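Local coordinates for succinoglycan biosynthesis protein (Bacillus cereus ATCC 14579, PDB 2QGM) that is of unconfirmed function but belongs to the erythromycin esterase-like family and may act as a hydrolase, at residues K182-D185 with Y186-H190; P192-L195 with A196-E199. All blocks are in the same frame, centred on the assembly; numbering follows the deposited sequence.

Interaction 1 of 2, residues K182-D185 with Y186-H190; sequences KVID and YVRLH
Asp185 and Arg188 run alongside each other in the same direction on one flank of helix 177-190, joined by a salt bridge in which OD1 of Asp185 sits 2.6 Å from NH2 of Arg188. The distance is short, but as a hydrogen bond the pair is weak: the N-H...O angle is only 129°, and the carboxylate and guanidinium planes are turned 60° apart. CA of Asp185 lies 3.8 Å from the guanidinium plane of Arg188, near the edge of the group rather than over its centre. The arginine reaches back by a bend in its chain (chi3 58°), which turns the guanidinium from an otherwise extended stem toward Asp185; at its end, NH1 of Arg188 lies 3.8 Å from CG2 of Ile184.

Beneath the side chains runs the helical backbone bonding. Val187 N and Arg188 N donate to Val183 O and Ile184 O, the latter pair 2.9 Å apart, whereas the bond from Tyr186 N to Lys182 O is weak at 3.4 Å. On another flank CG1 of Val183 meets CG2 of Val187 at 4.4 Å. Val183 and Ile184 also pack on helix 195-203, and Lys182 and Tyr186 on helix 253-269. The whole is an amphipathic alpha-helix: buried aliphatic side chains on its packed side, an i to i+3 acid-base pair on its more exposed side.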
ATOM      1  N   LYS A 182       5.911 -20.074 -11.036  1.00 19.50           N
ATOM      2  CA  LYS A 182       5.030 -20.470  -9.949  1.00 19.93           C
ATOM      3  C   LYS A 182       3.878 -21.278 -10.553  1.00 19.65           C
ATOM      4  O   LYS A 182       3.507 -22.342 -10.044  1.00 20.28           O
ATOM      5  CB  LYS A 182       4.471 -19.236  -9.240  1.00 20.86           C
ATOM      6  CG  LYS A 182       3.770 -19.550  -7.932  1.00 24.07           C
ATOM      7  CD  LYS A 182       4.796 -19.883  -6.860  1.00 26.45           C
ATOM      8  CE  LYS A 182       4.139 -20.172  -5.523  1.00 29.38           C
ATOM      9  NZ  LYS A 182       5.156 -20.497  -4.482  1.00 32.32           N
ATOM     10  N   VAL A 183       3.333 -20.765 -11.654  1.00 18.18           N
ATOM     11  CA  VAL A 183       2.219 -21.404 -12.359  1.00 18.56           C
ATOM     12  C   VAL A 183       2.673 -22.671 -13.070  1.00 18.37           C
ATOM     13  O   VAL A 183       2.090 -23.737 -12.888  1.00 20.91           O
ATOM     14  CB  VAL A 183       1.600 -20.476 -13.441  1.00 17.14           C
ATOM     15  CG1 VAL A 183       0.432 -21.189 -14.118  1.00 16.53           C
ATOM     16  CG2 VAL A 183       1.134 -19.165 -12.822  1.00 15.92           C
ATOM     17  N   ILE A 184       3.711 -22.542 -13.889  1.00 19.01           N
ATOM     18  CA  ILE A 184       4.238 -23.671 -14.647  1.00 18.46           C
ATOM     19  C   ILE A 184       4.609 -24.858 -13.759  1.00 20.22           C
ATOM     20  O   ILE A 184       4.265 -26.002 -14.065  1.00 21.66           O
ATOM     21  CB  ILE A 184       5.497 -23.272 -15.456  1.00 19.08           C
ATOM     22  CG1 ILE A 184       5.154 -22.195 -16.485  1.00 21.83           C
ATOM     23  CG2 ILE A 184       6.060 -24.497 -16.173  1.00 17.30           C
ATOM     24  CD1 ILE A 184       4.204 -22.653 -17.568  1.00 27.73           C
ATOM     25  N   ASP A 185       5.330 -24.582 -12.675  1.00 20.04           N
ATOM     26  CA  ASP A 185       5.749 -25.630 -11.751  1.00 21.43           C
ATOM     27  C   ASP A 185       4.549 -26.393 -11.217  1.00 22.53           C
ATOM     28  O   ASP A 185       4.566 -27.620 -11.150  1.00 21.70           O
ATOM     29  CB  ASP A 185       6.534 -25.034 -10.584  1.00 20.45           C
ATOM     30  CG  ASP A 185       7.897 -24.530 -10.997  1.00 22.77           C
ATOM     31  OD1 ASP A 185       8.312 -24.822 -12.137  1.00 25.27           O
ATOM     32  OD2 ASP A 185       8.557 -23.856 -10.186  1.00 25.42           O
ATOM     33  N   TYR A 186       3.504 -25.667 -10.836  1.00 22.61           N
ATOM     34  CA  TYR A 186       2.305 -26.310 -10.319  1.00 23.42           C
ATOM     35  C   TYR A 186       1.688 -27.237 -11.361  1.00 24.15           C
ATOM     36  O   TYR A 186       1.341 -28.377 -11.058  1.00 25.24           O
ATOM     37  CB  TYR A 186       1.272 -25.265  -9.897  1.00 24.18           C
ATOM     38  CG  TYR A 186      -0.078 -25.876  -9.600  1.00 24.78           C
ATOM     39  CD1 TYR A 186      -0.301 -26.573  -8.416  1.00 26.10           C
ATOM     40  CD2 TYR A 186      -1.113 -25.806 -10.528  1.00 24.85           C
ATOM     41  CE1 TYR A 186      -1.518 -27.185  -8.159  1.00 25.74           C
ATOM     42  CE2 TYR A 186      -2.339 -26.418 -10.286  1.00 26.13           C
ATOM     43  CZ  TYR A 186      -2.535 -27.109  -9.100  1.00 27.54           C
ATOM     44  OH  TYR A 186      -3.740 -27.729  -8.856  1.00 28.17           O
ATOM     45  N   VAL A 187       1.553 -26.741 -12.588  1.00 24.47           N
ATOM     46  CA  VAL A 187       0.979 -27.520 -13.678  1.00 24.75           C
ATOM     47  C   VAL A 187       1.804 -28.767 -13.993  1.00 26.62           C
ATOM     48  O   VAL A 187       1.255 -29.845 -14.199  1.00 26.55           O
ATOM     49  CB  VAL A 187       0.857 -26.672 -14.960  1.00 25.31           C
ATOM     50  CG1 VAL A 187       0.375 -27.537 -16.125  1.00 25.61           C
ATOM     51  CG2 VAL A 187      -0.106 -25.522 -14.722  1.00 26.60           C
ATOM     52  N   ARG A 188       3.123 -28.617 -14.027  1.00 28.02           N
ATOM     53  CA  ARG A 188       4.008 -29.741 -14.331  1.00 30.01           C
ATOM     54  C   ARG A 188       3.881 -30.865 -13.302  1.00 30.05           C
ATOM     55  O   ARG A 188       4.026 -32.042 -13.631  1.00 31.18           O
ATOM     56  CB  ARG A 188       5.462 -29.262 -14.385  1.00 29.54           C
ATOM     57  CG  ARG A 188       6.462 -30.339 -14.793  1.00 30.72           C
ATOM     58  CD  ARG A 188       7.851 -29.753 -15.008  1.00 31.98           C
ATOM     59  NE  ARG A 188       8.347 -29.088 -13.808  1.00 34.24           N
ATOM     60  CZ  ARG A 188       8.695 -27.806 -13.746  1.00 33.68           C
ATOM     61  NH1 ARG A 188       8.605 -27.029 -14.821  1.00 31.45           N
ATOM     62  NH2 ARG A 188       9.131 -27.298 -12.603  1.00 33.30           N
ATOM     63  N   LEU A 189       3.597 -30.490 -12.061  1.00 29.98           N
ATOM     64  CA  LEU A 189       3.474 -31.452 -10.977  1.00 31.71           C
ATOM     65  C   LEU A 189       2.072 -32.019 -10.793  1.00 32.36           C
ATOM     66  O   LEU A 189       1.894 -33.233 -10.655  1.00 33.80           O
ATOM     67  CB  LEU A 189       3.939 -30.797  -9.673  1.00 31.41           C
ATOM     68  CG  LEU A 189       3.799 -31.519  -8.332  1.00 32.71           C
ATOM     69  CD1 LEU A 189       4.504 -32.864  -8.364  1.00 33.91           C
ATOM     70  CD2 LEU A 189       4.394 -30.636  -7.250  1.00 32.96           C
ATOM     71  N   HIS A 190       1.076 -31.143 -10.809  1.00 32.93           N
ATOM     72  CA  HIS A 190      -0.305 -31.562 -10.585  1.00 33.36           C
ATOM     73  C   HIS A 190      -1.207 -31.719 -11.799  1.00 33.41           C
ATOM     74  O   HIS A 190      -2.107 -32.553 -11.775  1.00 34.46           O
ATOM     75  CB  HIS A 190      -0.952 -30.608  -9.580  1.00 33.70           C
ATOM     76  CG  HIS A 190      -0.336 -30.670  -8.216  1.00 36.05           C
ATOM     77  ND1 HIS A 190      -0.611 -31.683  -7.321  1.00 36.48           N
ATOM     78  CD2 HIS A 190       0.562 -29.861  -7.608  1.00 35.76           C
ATOM     79  CE1 HIS A 190       0.091 -31.492  -6.216  1.00 37.29           C
ATOM     80  NE2 HIS A 190       0.810 -30.395  -6.364  1.00 37.64           N
TER

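Interaction 2 of 2, residues P192-L195 with A196-E199; sequences PDLL and AEVE
The first turn of helix 195-203, just after the short connection from helix 177-190, shows how a helix start is completed by water as well as by its own backbone. Leu194 O accepts from Val198 N at 2.8 Å and Leu195 O from Glu199 N at 2.9 Å. At Ala196 N, two residues before Val198 N, a water takes the place of a direct bond, accepting from Ala196 N at 2.9 Å and donating to Pro192 O. A second water donates to Glu197 OE1 at 2.8 Å and, over a longer distance, to Asp193 O.

Among the side chains, Leu195 and Glu199 cross at a slant, with CG of Leu195 3.4 Å from OE1 of Glu199 and CD1 of Leu195 3.5 Å from CD of Glu199. Glu199 has CG beside its own backbone N (chi1 -69°), which brings that methylene against Leu195 O. On a separate flank CB of Leu194 touches CG2 of Val198 at 4.2 Å. The chemistry is thus divided: backbone bonds and water engage several of the turn's polar atoms, while leucine carbons lie against the Glu199 carboxylate in van der Waals contact, so any polar partners of that carboxylate must come from other atoms or solvent.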
ATOM      1  N   PRO A 192      -0.207 -32.339 -15.351  1.00 33.52           N
ATOM      2  CA  PRO A 192       0.707 -32.681 -16.446  1.00 33.36           C
ATOM      3  C   PRO A 192       0.143 -32.678 -17.866  1.00 33.90           C
ATOM      4  O   PRO A 192       0.889 -32.477 -18.822  1.00 34.29           O
ATOM      5  CB  PRO A 192       1.231 -34.056 -16.032  1.00 33.18           C
ATOM      6  CG  PRO A 192       0.074 -34.643 -15.278  1.00 34.53           C
ATOM      7  CD  PRO A 192      -0.345 -33.474 -14.419  1.00 33.52           C
ATOM      8  N   ASP A 193      -1.158 -32.905 -18.008  1.00 34.45           N
ATOM      9  CA  ASP A 193      -1.767 -32.931 -19.327  1.00 34.92           C
ATOM     10  C   ASP A 193      -1.940 -31.542 -19.940  1.00 34.34           C
ATOM     11  O   ASP A 193      -2.246 -31.407 -21.126  1.00 35.45           O
ATOM     12  CB  ASP A 193      -3.125 -33.632 -19.270  1.00 37.56           C
ATOM     13  CG  ASP A 193      -3.005 -35.119 -18.969  1.00 40.21           C
ATOM     14  OD1 ASP A 193      -2.420 -35.469 -17.922  1.00 41.12           O
ATOM     15  OD2 ASP A 193      -3.489 -35.935 -19.785  1.00 42.32           O
ATOM     16  N   LEU A 194      -1.732 -30.509 -19.134  1.00 33.00           N
ATOM     17  CA  LEU A 194      -1.883 -29.140 -19.609  1.00 31.72           C
ATOM     18  C   LEU A 194      -0.557 -28.411 -19.748  1.00 30.51           C
ATOM     19  O   LEU A 194      -0.511 -27.304 -20.281  1.00 29.72           O
ATOM     20  CB  LEU A 194      -2.785 -28.354 -18.656  1.00 32.28           C
ATOM     21  CG  LEU A 194      -4.154 -28.961 -18.358  1.00 33.42           C
ATOM     22  CD1 LEU A 194      -4.864 -28.103 -17.331  1.00 33.67           C
ATOM     23  CD2 LEU A 194      -4.971 -29.066 -19.635  1.00 34.51           C
ATOM     24  N   LEU A 195       0.517 -29.031 -19.274  1.00 28.36           N
ATOM     25  CA  LEU A 195       1.838 -28.420 -19.333  1.00 27.72           C
ATOM     26  C   LEU A 195       2.191 -27.867 -20.709  1.00 27.85           C
ATOM     27  O   LEU A 195       2.629 -26.722 -20.833  1.00 27.08           O
ATOM     28  CB  LEU A 195       2.895 -29.432 -18.899  1.00 26.29           C
ATOM     29  CG  LEU A 195       4.343 -28.949 -18.820  1.00 26.52           C
ATOM     30  CD1 LEU A 195       4.453 -27.691 -17.965  1.00 24.05           C
ATOM     31  CD2 LEU A 195       5.183 -30.072 -18.231  1.00 27.12           C
ATOM     32  N   ALA A 196       2.000 -28.680 -21.740  1.00 27.91           N
ATOM     33  CA  ALA A 196       2.303 -28.258 -23.100  1.00 28.56           C
ATOM     34  C   ALA A 196       1.568 -26.973 -23.453  1.00 28.55           C
ATOM     35  O   ALA A 196       2.170 -26.013 -23.933  1.00 28.59           O
ATOM     36  CB  ALA A 196       1.919 -29.361 -24.085  1.00 27.61           C
ATOM     37  N   GLU A 197       0.262 -26.963 -23.211  1.00 28.89           N
ATOM     38  CA  GLU A 197      -0.557 -25.806 -23.528  1.00 29.30           C
ATOM     39  C   GLU A 197      -0.200 -24.578 -22.701  1.00 28.15           C
ATOM     40  O   GLU A 197      -0.138 -23.469 -23.227  1.00 28.40           O
ATOM     41  CB  GLU A 197      -2.037 -26.149 -23.348  1.00 30.41           C
ATOM     42  CG  GLU A 197      -2.981 -24.979 -23.568  1.00 32.31           C
ATOM     43  CD  GLU A 197      -4.427 -25.420 -23.688  1.00 33.55           C
ATOM     44  OE1 GLU A 197      -4.773 -26.478 -23.124  1.00 34.87           O
ATOM     45  OE2 GLU A 197      -5.221 -24.703 -24.335  1.00 34.62           O
ATOM     46  N   VAL A 198       0.036 -24.771 -21.407  1.00 27.36           N
ATOM     47  CA  VAL A 198       0.373 -23.644 -20.552  1.00 26.58           C
ATOM     48  C   VAL A 198       1.695 -22.998 -20.962  1.00 25.83           C
ATOM     49  O   VAL A 198       1.774 -21.781 -21.113  1.00 25.49           O
ATOM     50  CB  VAL A 198       0.449 -24.061 -19.066  1.00 25.86           C
ATOM     51  CG1 VAL A 198       0.846 -22.864 -18.206  1.00 26.67           C
ATOM     52  CG2 VAL A 198      -0.901 -24.601 -18.614  1.00 25.39           C
ATOM     53  N   GLU A 199       2.730 -23.812 -21.147  1.00 25.88           N
ATOM     54  CA  GLU A 199       4.037 -23.292 -21.535  1.00 26.87           C
ATOM     55  C   GLU A 199       3.974 -22.562 -22.870  1.00 26.25           C
ATOM     56  O   GLU A 199       4.647 -21.552 -23.072  1.00 24.85           O
ATOM     57  CB  GLU A 199       5.061 -24.423 -21.600  1.00 28.89           C
ATOM     58  CG  GLU A 199       5.385 -24.992 -20.228  1.00 32.15           C
ATOM     59  CD  GLU A 199       6.530 -25.972 -20.267  1.00 35.74           C
ATOM     60  OE1 GLU A 199       6.354 -27.081 -20.829  1.00 38.41           O
ATOM     61  OE2 GLU A 199       7.604 -25.638 -19.723  1.00 34.94           O
TER
HETATM   62  O   HOH W   1       0.845 -31.329 -21.490  1.00 36.24           O
HETATM   63  O   HOH W   2      -3.477 -29.008 -22.944  1.00 34.89           O

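Overall arrangement
Helices 177-190 and 195-203 meet across the short connection between them. Interaction 1 lies near the end of helix 177-190 and interaction 2 at the start of helix 195-203, in series along the chain, with centres about 9 Å apart. They meet directly: CD1 of Ile184 packs 3.4 Å from CG1 of Val198, and CG of Arg188 lies 3.7 Å from CD2 of Leu195. Arg188 and Leu195 therefore serve both their own turn and the helix-helix interface. Helix 220-236 adds Val233 against Val198. The centres of interactions 1 and 2 lie about 29 and 35 Å from the chain's centre, making this peripheral helical-hairpin packing.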